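Local coordinates for ErfK/YbiS/YcfS/YnhG family protein (Xylanimonas cellulosilytica, PDB 4LPQ) that probably acts as a peptidoglycan L,D-transpeptidase that cross-links the bacterial cell wall, the chain joining a putative peptidoglycan-binding domain to the catalytic domain, at residues F52-G57 / I108-S113; V87-L92 / L98-G103; N190-W193 / G197-I200. All coordinates share one frame; numbering follows the deposited sequence. Where two conformers were deposited one is given.

Contact 1 (F52-G57 / I108-S113)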
# COMPACT_ATOMS: atom_id res chain seq x y z
N PHE A 52 6.41 -1.22 -5.45
CA PHE A 52 7.79 -0.99 -5.82
C PHE A 52 7.96 0.12 -6.83
O PHE A 52 8.77 1.01 -6.71
CB PHE A 52 8.41 -2.28 -6.34
CG PHE A 52 9.88 -2.09 -6.64
CD1 PHE A 52 10.80 -2.08 -5.63
CD2 PHE A 52 10.32 -1.80 -7.90
CE1 PHE A 52 12.10 -1.73 -5.84
CE2 PHE A 52 11.66 -1.48 -8.14
CZ PHE A 52 12.57 -1.41 -7.09
N GLN A 53 7.17 0.03 -7.91
CA GLN A 53 7.21 1.07 -8.95
C GLN A 53 6.85 2.41 -8.36
O GLN A 53 7.50 3.41 -8.69
CB GLN A 53 6.35 0.72 -10.17
CG GLN A 53 6.83 -0.49 -10.93
CD GLN A 53 5.98 -0.87 -12.06
OE1 GLN A 53 4.76 -0.88 -12.00
NE2 GLN A 53 6.67 -1.24 -13.14
N LYS A 54 5.79 2.47 -7.56
CA LYS A 54 5.49 3.72 -6.85
C LYS A 54 6.64 4.27 -6.02
O LYS A 54 6.99 5.43 -6.10
CB LYS A 54 4.28 3.48 -5.93
CG LYS A 54 2.94 3.33 -6.67
CD LYS A 54 1.83 2.89 -5.75
CE LYS A 54 0.47 3.10 -6.30
NZ LYS A 54 -0.56 2.82 -5.23
N ALA A 55 7.24 3.40 -5.21
CA ALA A 55 8.27 3.83 -4.33
C ALA A 55 9.45 4.43 -5.13
O ALA A 55 10.05 5.43 -4.79
CB ALA A 55 8.73 2.68 -3.48
N ALA A 56 9.82 3.73 -6.21
CA ALA A 56 10.97 4.05 -7.03
C ALA A 56 10.67 5.21 -7.99
O ALA A 56 11.59 5.61 -8.73
CB ALA A 56 11.48 2.81 -7.75
N GLY A 57 9.46 5.68 -8.08
CA GLY A 57 9.11 6.76 -8.98
C GLY A 57 8.95 6.37 -10.45
O GLY A 57 9.14 7.24 -11.31
N ILE A 108 6.86 -1.96 2.91
CA ILE A 108 6.25 -1.03 1.99
C ILE A 108 4.99 -1.71 1.45
O ILE A 108 5.11 -2.82 0.91
CB ILE A 108 7.18 -0.64 0.81
CG1 ILE A 108 8.54 -0.15 1.26
CG2 ILE A 108 6.45 0.42 -0.05
CD1 ILE A 108 9.58 -1.20 1.40
N ILE A 109 3.84 -1.01 1.51
CA ILE A 109 2.56 -1.59 1.17
C ILE A 109 1.90 -0.71 0.12
O ILE A 109 1.83 0.53 0.32
CB ILE A 109 1.72 -1.76 2.46
CG1 ILE A 109 2.28 -2.87 3.32
CG2 ILE A 109 0.27 -2.04 2.15
CD1 ILE A 109 1.86 -2.82 4.76
N ASN A 110 1.38 -1.33 -0.97
CA ASN A 110 0.63 -0.54 -1.93
C ASN A 110 -0.63 0.02 -1.28
O ASN A 110 -1.37 -0.65 -0.59
CB ASN A 110 0.25 -1.45 -3.09
CG ASN A 110 -0.43 -0.71 -4.22
OD1 ASN A 110 0.12 0.27 -4.71
ND2 ASN A 110 -1.63 -1.16 -4.58
N ALA A 111 -0.89 1.34 -1.54
CA ALA A 111 -2.01 2.06 -0.95
C ALA A 111 -2.76 2.87 -2.00
O ALA A 111 -2.23 3.17 -3.08
CB ALA A 111 -1.53 2.96 0.22
N SER A 112 -4.01 3.28 -1.68
CA SER A 112 -4.72 4.20 -2.49
C SER A 112 -5.55 5.05 -1.60
O SER A 112 -6.33 4.58 -0.78
CB SER A 112 -5.58 3.45 -3.52
OG SER A 112 -6.27 4.33 -4.39
N SER A 113 -5.41 6.39 -1.76
CA SER A 113 -6.07 7.39 -0.95
C SER A 113 -7.08 8.23 -1.72
O SER A 113 -7.50 7.82 -2.78
CB SER A 113 -5.03 8.22 -0.20
OG SER A 113 -4.29 9.01 -1.13
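Helix 43-56 meets strand 104-110 and the chain that follows it through one long side chain, Lys-54, which reaches across to the amide of Asn-110. Just before it, Phe-52 and Gln-53 face the rest of the helical part, the first packing on helix 66-74 and the second bonded to Gly-62. Lys-54 faces the strand. Its CG stands anti to the carbonyl carbon (chi1 -72°), and the extended chain beyond carries NZ to 2.7 Å from OD1 of Asn-110, a hydrogen bond. The two side chains cross at about a right angle, and the ammonium lies 33° off the carbonyl plane of the amide. As the chain crosses the amide, CD and CE of Lys-54 each pass 3.3 Å from Asn-110 OD1. NZ is 2.7 Å from the backbone O of Ala-111 as well, and it donates to the backbone O of Gln-95. The amide is held from its other end, since ND2 of Asn-110 bonds to the O of Ile-172. The ammonium of Lys-54 is thus held by side-chain and backbone oxygens at the seam between the helical, putative peptidoglycan-binding part and the catalytic beta domain of the YkuD family. A methionine in place of the lysine would probably leave OD1 of Asn-110 and the carbonyl of Gln-95 without this donor and weaken the tie between the two domains. Next along, Ala-55 turns its methyl toward Ile-108, with CB 4.7 Å from Ile-108 CG2. The helix then stops at Gly-57, whose positive phi closes a Schellman motif, its N bonded to Lys-54 O at 3.2 Å.

Contact 2 (V87-L92 / L98-G103)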
# COMPACT_ATOMS: atom_id res chain seq x y z
N VAL A 87 5.80 3.79 13.54
CA VAL A 87 5.05 4.85 12.84
C VAL A 87 4.54 4.25 11.53
O VAL A 87 5.27 3.53 10.86
CB VAL A 87 5.98 6.07 12.60
CG1 VAL A 87 5.18 7.16 11.88
CG2 VAL A 87 6.65 6.52 13.87
N VAL A 88 3.29 4.57 11.23
CA VAL A 88 2.74 4.31 9.92
C VAL A 88 2.83 5.60 9.12
O VAL A 88 2.25 6.61 9.51
CB VAL A 88 1.30 3.85 10.01
CG1 VAL A 88 0.66 3.71 8.62
CG2 VAL A 88 1.26 2.49 10.69
N GLU A 89 3.64 5.58 8.07
CA GLU A 89 3.80 6.74 7.23
C GLU A 89 3.05 6.49 5.93
O GLU A 89 3.18 5.42 5.30
CB GLU A 89 5.27 7.02 6.93
CG GLU A 89 6.08 7.31 8.17
CD GLU A 89 7.51 7.85 8.00
OE1 GLU A 89 7.78 8.33 6.85
OE2 GLU A 89 8.29 7.73 8.98
N ILE A 90 2.31 7.50 5.45
CA ILE A 90 1.60 7.37 4.20
C ILE A 90 2.05 8.52 3.32
O ILE A 90 1.86 9.70 3.58
CB ILE A 90 0.07 7.41 4.48
CG1 ILE A 90 -0.33 6.22 5.42
CG2 ILE A 90 -0.65 7.33 3.14
CD1 ILE A 90 -1.64 6.26 6.06
N ASP A 91 2.74 8.11 2.23
CA ASP A 91 3.25 8.99 1.20
C ASP A 91 2.21 9.17 0.17
O ASP A 91 1.98 8.27 -0.65
CB ASP A 91 4.59 8.46 0.67
CG ASP A 91 5.23 9.39 -0.34
OD1 ASP A 91 4.51 10.16 -1.04
OD2 ASP A 91 6.49 9.32 -0.43
N LEU A 92 1.49 10.29 0.21
CA LEU A 92 0.36 10.54 -0.69
C LEU A 92 0.77 10.71 -2.13
O LEU A 92 0.05 10.28 -3.03
CB LEU A 92 -0.50 11.68 -0.19
CG LEU A 92 -1.12 11.48 1.20
CD1 LEU A 92 -1.76 12.74 1.66
CD2 LEU A 92 -2.11 10.28 1.15
N LEU A 98 4.11 2.97 4.58
CA LEU A 98 5.31 2.47 5.16
C LEU A 98 5.07 2.07 6.64
O LEU A 98 4.60 2.92 7.41
CB LEU A 98 6.43 3.48 5.12
CG LEU A 98 6.66 4.22 3.80
CD1 LEU A 98 7.80 5.21 3.92
CD2 LEU A 98 6.91 3.22 2.71
N ALA A 99 5.39 0.82 6.99
CA ALA A 99 5.39 0.39 8.39
C ALA A 99 6.85 0.62 8.79
O ALA A 99 7.76 -0.02 8.30
CB ALA A 99 4.99 -1.05 8.46
N VAL A 100 7.03 1.55 9.70
CA VAL A 100 8.37 2.06 10.10
C VAL A 100 8.62 1.79 11.59
O VAL A 100 7.72 1.97 12.42
CB VAL A 100 8.50 3.57 9.81
CG1 VAL A 100 9.92 4.06 10.06
CG2 VAL A 100 8.05 3.95 8.36
N GLU A 101 9.80 1.31 11.92
CA GLU A 101 10.22 1.13 13.33
C GLU A 101 11.61 1.69 13.52
O GLU A 101 12.56 1.32 12.84
CB GLU A 101 10.24 -0.30 13.73
CG GLU A 101 8.93 -0.98 13.79
CD GLU A 101 9.12 -2.42 14.35
OE1 GLU A 101 8.67 -3.37 13.67
OE2 GLU A 101 9.83 -2.55 15.32
N ASP A 102 11.76 2.68 14.38
CA ASP A 102 13.06 3.26 14.71
C ASP A 102 13.78 3.78 13.47
O ASP A 102 14.98 3.55 13.27
CB ASP A 102 13.89 2.29 15.55
CG ASP A 102 13.28 2.05 16.94
OD1 ASP A 102 12.55 2.93 17.44
OD2 ASP A 102 13.62 0.97 17.51
N GLY A 103 13.02 4.45 12.61
CA GLY A 103 13.54 5.07 11.38
C GLY A 103 13.92 4.09 10.28
O GLY A 103 14.56 4.50 9.26
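Glu-89 sets CG anti to its carbonyl carbon (chi1 -61°) and runs on extended, while Val-100 holds CG2 in the same relation to its own carbonyl; these torsions bring the acid across the valine on one face of the hairpin. CG2 of Val-100 lies 3.8 Å from OE2 of Glu-89 and also meets CG and CD of that residue, so the methyl touches the carboxylate arm where the two side chains cross at a slant. The polar end is gripped elsewhere: OE1 takes hydrogen bonds from the hydroxyl of Tyr-207 and the N of Arg-81, and OE2 is bonded to the hydroxyl of Ser-82, which together should fix the buried carboxylate. On the same face Glu-89 CB and Leu-98 CB stand 4.1 Å apart. Val-100 also presses on the partner strand's backbone, its CB 3.4 Å from Val-87 O.

Four backbone bonds knit the two strands into an antiparallel beta hairpin. Val-87 and Val-100 form one hydrogen-bonded pair, Glu-89 and Leu-98 the next; the straightest link is Leu-98 N to Glu-89 O, 2.7 Å with 174° at the hydrogen. Between them the non-hydrogen-bonded pair Val-88 and Ala-99 adds a CA-H...O contact, Val-88 CA to Leu-98 O, 3.4 Å.

Val-88 and Ala-99 turn to the other face, where Trp-196 of helix 186-196 touches both and Trp-191 also touches the alanine. Within the sheet, strand 86-91 pairs in parallel with strand 203-206 on its other edge, and strand 96-101 pairs antiparallel with strand 104-110, with helix 186-196 across one face.

Contact 3 (N190-W193 / G197-I200)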
# COMPACT_ATOMS: atom_id res chain seq x y z
N ASN A 190 -4.11 -7.44 7.51
CA ASN A 190 -3.98 -8.49 8.47
C ASN A 190 -2.58 -8.52 9.05
O ASN A 190 -2.41 -8.71 10.27
CB ASN A 190 -4.37 -9.86 7.87
CG ASN A 190 -5.84 -9.96 7.50
OD1 ASN A 190 -6.70 -9.28 8.04
ND2 ASN A 190 -6.10 -10.87 6.57
N TRP A 191 -1.60 -8.31 8.20
CA TRP A 191 -0.23 -8.24 8.62
C TRP A 191 -0.01 -7.09 9.62
O TRP A 191 0.61 -7.28 10.70
CB TRP A 191 0.75 -8.19 7.47
CG TRP A 191 2.18 -8.12 7.87
CD1 TRP A 191 2.96 -9.20 8.20
CD2 TRP A 191 2.98 -6.95 8.12
NE1 TRP A 191 4.22 -8.74 8.61
CE2 TRP A 191 4.24 -7.37 8.58
CE3 TRP A 191 2.75 -5.58 7.97
CZ2 TRP A 191 5.24 -6.47 8.93
CZ3 TRP A 191 3.73 -4.68 8.31
CH2 TRP A 191 5.00 -5.11 8.77
N LEU A 192 -0.50 -5.90 9.31
CA LEU A 192 -0.42 -4.75 10.19
C LEU A 192 -1.04 -5.07 11.53
O LEU A 192 -0.43 -4.75 12.56
CB LEU A 192 -1.11 -3.56 9.54
CG LEU A 192 -0.39 -2.93 8.36
CD1 LEU A 192 -1.30 -1.93 7.64
CD2 LEU A 192 0.91 -2.28 8.76
N TRP A 193 -2.24 -5.68 11.57
CA TRP A 193 -2.91 -5.99 12.80
C TRP A 193 -2.19 -7.04 13.62
O TRP A 193 -2.01 -6.92 14.83
CB TRP A 193 -4.34 -6.41 12.55
CG TRP A 193 -5.37 -5.42 12.41
CD1 TRP A 193 -5.63 -4.65 11.27
CD2 TRP A 193 -6.43 -5.13 13.34
NE1 TRP A 193 -6.75 -3.90 11.46
CE2 TRP A 193 -7.28 -4.17 12.71
CE3 TRP A 193 -6.78 -5.59 14.58
CZ2 TRP A 193 -8.43 -3.70 13.28
CZ3 TRP A 193 -7.90 -5.12 15.15
CH2 TRP A 193 -8.75 -4.20 14.50
N GLY A 197 1.69 -5.43 14.41
CA GLY A 197 1.03 -4.81 15.50
C GLY A 197 1.02 -3.31 15.29
O GLY A 197 2.05 -2.67 15.07
N MSE A 198 -0.17 -2.76 15.38
CA MSE A 198 -0.42 -1.33 15.15
C MSE A 198 -1.46 -0.93 16.16
O MSE A 198 -2.62 -0.65 15.85
CB MSE A 198 -0.92 -1.22 13.67
CG MSE A 198 -1.13 0.16 13.23
SE MSE A 198 -1.70 0.03 11.31
CE MSE A 198 -2.46 1.86 11.33
N PRO A 199 -1.05 -0.88 17.45
CA PRO A 199 -2.07 -0.71 18.47
C PRO A 199 -2.63 0.67 18.55
O PRO A 199 -2.08 1.63 17.96
CB PRO A 199 -1.30 -1.01 19.80
CG PRO A 199 0.14 -0.72 19.41
CD PRO A 199 0.28 -1.19 17.99
N ILE A 200 -3.72 0.84 19.29
CA ILE A 200 -4.24 2.13 19.60
C ILE A 200 -3.05 3.00 20.11
O ILE A 200 -2.25 2.55 20.93
CB ILE A 200 -5.44 1.97 20.57
CG1 ILE A 200 -6.60 1.02 20.00
CG2 ILE A 200 -5.95 3.35 21.01
CD1 ILE A 200 -7.25 1.54 18.63
O HOH W 1 -2.63 -4.31 15.83
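Leu-192 and Met-198, the latter built as selenomethionine, lie side by side and point the same way, so that the selenium lies alongside the leucine rather than meeting it end-on. SE of Met-198 is 4.0 Å from Leu-192 CB and 4.2 Å from Leu-192 CD1. The reach comes from an extended chain: CG of Met-198 is anti to the backbone N (chi1 -176°) and the torsions beyond stay near 180°. At its root, CB of Met-198 lies 3.7 Å from the backbone O of Leu-192. The pair faces inward, Leu-192 against Ile-109 of strand 104-110 and Met-198 against Val-137 of strand 133-140.

That same leucine carbonyl helps to close helix 186-196. Gly-197 N donates to Leu-192 O at 2.9 Å, a bent bond of 133° at the hydrogen with the donor tilted out of the carbonyl plane; it spans five residues, in keeping with the wider pi-type turn at 191-193. In this YkuD-type catalytic domain the helix leads out through Gly-197, whose positive phi glycine takes readily, toward strand 203-206, and the side chain of Trp-193 lies about 7 Å from that of His-167, the predicted proton donor/acceptor.

The next carbonyl is served by solvent: a water donates to Trp-193 O at 2.9 Å and accepts from Met-198 N at 2.9 Å, bridging the last part of the helix to the outgoing chain. Trp-193 sets off away from that chain, and its indole NE1 bonds to the O of Arg-156, while the side chains of Arg-156 and Lys-158 make cation-pi contacts with the ring. Trp-191 stacks its ring with that of Trp-196.

Overall arrangement
Contact 1 spans the longest gap in sequence and encloses contact 2, whose hairpin lies within the loop it closes; contact 3 follows both along the chain. Contacts 1 and 2 have centres about 12 Å apart and share one sheet, where strands 96-101 and 104-110 are neighbours and Ile-108 packs on Leu-98. Contacts 2 and 3 are about 13 Å apart between centres, with Val-88 touching Met-198. The centres of contacts 1 and 3 are about 19 Å apart, and they meet where helix 186-196 lies against the sheet. The helical, putative peptidoglycan-binding part is thus joined at contact 1 to a catalytic domain whose sheet and helix 186-196 are packed together.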